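Inactivation-no-after-potential D protein (Drosophila melanogaster, PDB 5F67) probably acts as a PDZ-domain scaffold of photoreceptor signalling, its third PDZ domain binding the tail of the TRP channel. Local coordinates at residues A45-R57 / L64-V76. Sequence-based numbering, arbitrary orientation.
Sequences AEVGSGIFISDLR and LAGVKVGDMLLAV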
# COMPACT_ATOMS: atom_id res chain seq x y z
N ALA A 45 4.62 -11.30 -13.03
CA ALA A 45 5.29 -12.50 -13.53
C ALA A 45 6.20 -13.16 -12.50
O ALA A 45 6.33 -14.39 -12.47
CB ALA A 45 6.07 -12.17 -14.80
N GLU A 46 6.82 -12.35 -11.65
CA GLU A 46 7.87 -12.84 -10.76
C GLU A 46 7.36 -13.37 -9.43
O GLU A 46 8.07 -14.08 -8.73
CB GLU A 46 8.90 -11.74 -10.51
N VAL A 47 6.13 -13.04 -9.07
CA VAL A 47 5.69 -13.27 -7.71
C VAL A 47 4.27 -13.86 -7.63
O VAL A 47 3.84 -14.38 -6.59
CB VAL A 47 5.81 -11.91 -7.01
CG1 VAL A 47 4.56 -11.47 -6.37
CG2 VAL A 47 7.12 -11.71 -6.25
N GLY A 48 3.54 -13.78 -8.74
CA GLY A 48 2.18 -14.31 -8.79
C GLY A 48 1.13 -13.26 -8.45
O GLY A 48 1.37 -12.06 -8.61
N SER A 49 -0.03 -13.72 -7.99
CA SER A 49 -1.16 -12.84 -7.68
C SER A 49 -1.04 -12.25 -6.28
O SER A 49 -0.40 -12.82 -5.40
CB SER A 49 -2.49 -13.58 -7.81
OG SER A 49 -2.75 -13.89 -9.17
N GLY A 50 -1.68 -11.10 -6.09
CA GLY A 50 -1.72 -10.45 -4.79
C GLY A 50 -2.18 -9.02 -4.91
O GLY A 50 -2.78 -8.64 -5.92
N ILE A 51 -1.89 -8.22 -3.88
CA ILE A 51 -2.34 -6.84 -3.82
C ILE A 51 -1.19 -5.92 -4.21
O ILE A 51 -0.08 -6.04 -3.67
CB ILE A 51 -2.80 -6.48 -2.40
CG1 ILE A 51 -3.89 -7.46 -1.94
CG2 ILE A 51 -3.30 -5.02 -2.33
CD1 ILE A 51 -5.24 -7.30 -2.68
N PHE A 52 -1.44 -5.01 -5.14
CA PHE A 52 -0.40 -4.09 -5.62
C PHE A 52 -0.85 -2.65 -5.53
O PHE A 52 -2.02 -2.34 -5.74
CB PHE A 52 -0.03 -4.42 -7.08
CG PHE A 52 0.57 -5.78 -7.25
CD1 PHE A 52 -0.25 -6.90 -7.42
CD2 PHE A 52 1.94 -5.96 -7.24
CE1 PHE A 52 0.30 -8.16 -7.57
CE2 PHE A 52 2.50 -7.23 -7.40
CZ PHE A 52 1.68 -8.33 -7.57
N ILE A 53 0.07 -1.75 -5.21
CA ILE A 53 -0.23 -0.33 -5.26
C ILE A 53 -0.52 0.04 -6.72
O ILE A 53 0.28 -0.26 -7.60
CB ILE A 53 0.95 0.52 -4.76
CG1 ILE A 53 1.37 0.08 -3.35
CG2 ILE A 53 0.60 2.02 -4.80
CD1 ILE A 53 0.27 0.26 -2.30
N SER A 54 -1.65 0.70 -6.97
CA SER A 54 -2.07 1.01 -8.33
C SER A 54 -2.08 2.51 -8.62
O SER A 54 -2.10 2.93 -9.77
CB SER A 54 -3.46 0.43 -8.60
OG SER A 54 -4.42 0.99 -7.72
N ASP A 55 -2.09 3.32 -7.57
CA ASP A 55 -2.00 4.76 -7.76
C ASP A 55 -1.48 5.39 -6.50
O ASP A 55 -1.50 4.79 -5.42
CB ASP A 55 -3.36 5.36 -8.18
CG ASP A 55 -3.21 6.61 -9.03
OD1 ASP A 55 -2.12 7.22 -9.04
OD2 ASP A 55 -4.19 7.00 -9.70
N LEU A 56 -1.00 6.62 -6.63
CA LEU A 56 -0.34 7.30 -5.53
C LEU A 56 -0.71 8.76 -5.65
O LEU A 56 -0.65 9.33 -6.75
CB LEU A 56 1.18 7.11 -5.68
CG LEU A 56 2.10 7.69 -4.61
CD1 LEU A 56 1.93 6.93 -3.31
CD2 LEU A 56 3.54 7.59 -5.12
N ARG A 57 -1.12 9.36 -4.54
CA ARG A 57 -1.60 10.74 -4.57
C ARG A 57 -0.46 11.73 -4.38
O ARG A 57 0.32 11.62 -3.43
CB ARG A 57 -2.64 10.96 -3.47
CG ARG A 57 -3.14 12.41 -3.36
CD ARG A 57 -4.33 12.48 -2.42
NE ARG A 57 -4.65 13.85 -2.03
CZ ARG A 57 -5.86 14.26 -1.66
NH1 ARG A 57 -6.87 13.39 -1.63
NH2 ARG A 57 -6.05 15.52 -1.31
N LEU A 64 5.55 10.66 0.09
CA LEU A 64 6.71 11.13 0.86
C LEU A 64 7.53 9.99 1.47
O LEU A 64 8.75 10.14 1.64
CB LEU A 64 6.26 12.11 1.95
CG LEU A 64 5.79 13.45 1.37
CD1 LEU A 64 5.08 14.29 2.41
CD2 LEU A 64 6.98 14.21 0.79
N ALA A 65 6.88 8.87 1.79
CA ALA A 65 7.55 7.72 2.41
C ALA A 65 8.18 6.78 1.41
O ALA A 65 8.81 5.78 1.79
CB ALA A 65 6.57 6.95 3.29
N GLY A 66 8.01 7.06 0.12
CA GLY A 66 8.65 6.24 -0.89
C GLY A 66 7.84 5.04 -1.37
O GLY A 66 8.40 4.11 -1.95
N VAL A 67 6.53 5.05 -1.13
CA VAL A 67 5.66 4.03 -1.72
C VAL A 67 5.66 4.28 -3.23
O VAL A 67 5.60 5.45 -3.65
CB VAL A 67 4.22 4.16 -1.18
CG1 VAL A 67 3.29 3.11 -1.83
CG2 VAL A 67 4.22 4.03 0.34
N LYS A 68 5.77 3.22 -4.03
CA LYS A 68 5.77 3.38 -5.49
C LYS A 68 4.61 2.62 -6.11
O LYS A 68 4.23 1.55 -5.62
CB LYS A 68 7.06 2.84 -6.11
CG LYS A 68 8.33 3.46 -5.54
CD LYS A 68 8.30 4.97 -5.62
CE LYS A 68 9.58 5.56 -5.04
NZ LYS A 68 9.44 7.00 -4.70
N VAL A 69 4.04 3.19 -7.17
CA VAL A 69 3.05 2.48 -7.96
C VAL A 69 3.68 1.19 -8.47
O VAL A 69 4.82 1.20 -8.96
CB VAL A 69 2.54 3.33 -9.15
CG1 VAL A 69 1.61 2.51 -10.05
CG2 VAL A 69 1.82 4.59 -8.64
N GLY A 70 2.95 0.08 -8.34
CA GLY A 70 3.46 -1.22 -8.76
C GLY A 70 4.02 -2.05 -7.61
O GLY A 70 4.23 -3.25 -7.77
N ASP A 71 4.27 -1.42 -6.46
CA ASP A 71 4.80 -2.16 -5.30
C ASP A 71 3.80 -3.21 -4.85
O ASP A 71 2.58 -2.96 -4.87
CB ASP A 71 5.04 -1.23 -4.11
CG ASP A 71 6.31 -0.42 -4.24
OD1 ASP A 71 7.08 -0.64 -5.20
OD2 ASP A 71 6.54 0.44 -3.35
N MET A 72 4.28 -4.38 -4.44
CA MET A 72 3.37 -5.39 -3.88
C MET A 72 3.20 -5.11 -2.39
O MET A 72 4.18 -4.88 -1.69
CB MET A 72 3.94 -6.80 -4.08
CG MET A 72 2.97 -7.93 -3.74
SD MET A 72 3.79 -9.54 -3.94
CE MET A 72 2.38 -10.63 -3.72
N LEU A 73 1.96 -5.13 -1.92
CA LEU A 73 1.65 -4.88 -0.52
C LEU A 73 1.58 -6.20 0.23
O LEU A 73 0.70 -7.04 -0.04
CB LEU A 73 0.31 -4.13 -0.40
CG LEU A 73 -0.17 -3.88 1.03
CD1 LEU A 73 0.78 -2.95 1.78
CD2 LEU A 73 -1.59 -3.32 1.02
N LEU A 74 2.51 -6.40 1.16
CA LEU A 74 2.67 -7.70 1.81
C LEU A 74 2.12 -7.75 3.24
O LEU A 74 1.75 -8.82 3.73
CB LEU A 74 4.15 -8.10 1.80
CG LEU A 74 4.75 -8.15 0.39
CD1 LEU A 74 6.27 -8.32 0.46
CD2 LEU A 74 4.15 -9.28 -0.40
N ALA A 75 2.05 -6.61 3.91
CA ALA A 75 1.41 -6.54 5.22
C ALA A 75 0.93 -5.13 5.54
O ALA A 75 1.50 -4.15 5.06
CB ALA A 75 2.35 -7.02 6.31
N VAL A 76 -0.12 -5.05 6.36
CA VAL A 76 -0.60 -3.78 6.90
C VAL A 76 -0.58 -3.94 8.42
O VAL A 76 -1.34 -4.75 8.96
CB VAL A 76 -2.02 -3.48 6.44
CG1 VAL A 76 -2.53 -2.17 7.08
CG2 VAL A 76 -2.06 -3.38 4.92
O HOH W 1 -0.31 -9.19 -1.58
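Ile53 fills a hollow that the chain 67-71 makes as it bends toward strand 72-76, in the core of a PDZ domain where one strand of a two-stranded sheet meets the larger antiparallel sheet. The floor of this hollow is the Lys68 carbonyl, 3.5 Å from Ile53 CB, and its wall is Val67, whose side chain crosses that of Ile53 at about a right angle, CG1 meeting CG1. A beta-branched side chain suits the spot: with CG1 beside its own backbone N (chi1 -55°), that branch lies against Val67 and Asp71 CB, while CG2 spreads over Lys68 O and Val69 CA. Backbone bonds fix the main chain that carries it: Ile53 N gives to Asp71 O and Ile53 O takes Gly70 N, both 2.8 Å. Gly70 supplies the positive phi of the type II turn from Lys68 to Asp71. Asp71 OD2 receives Lys68 N from above the carboxylate plane and also forms a salt bridge with Arg25, while OD1 is hydrogen-bonded to Thr106; three partners thus share the buried carboxylate.

Farther along, Leu56 spans two residues: its CB lies 3.9 Å from Val69 CG2, while its forked end brings CD2 to Val67 O and CD1 to Val67 CB. Val69 also packs on an apolar side chain of the bound peptide, and Leu56 makes backbone hydrogen bonds to that peptide, so this end of the contact borders the binding site.

Toward the other end, Phe52 and Met72 form the single bridge, beside the bond from Leu73 N to Ile51 O. A flat ring and a flexible, unbranched chain fit here: Met72, with CG anti to the backbone N (chi1 -170°) and the chain extended beyond, sends CG over the ring face, 4.2 Å from its centroid, with SD oblique to it, and CE reaches Val47 CG1 and, a little farther off, Ser49 O. Beyond the bridge, one water accepts from Ile51 N at 3.0 Å and donates to Leu73 O at 2.8 Å.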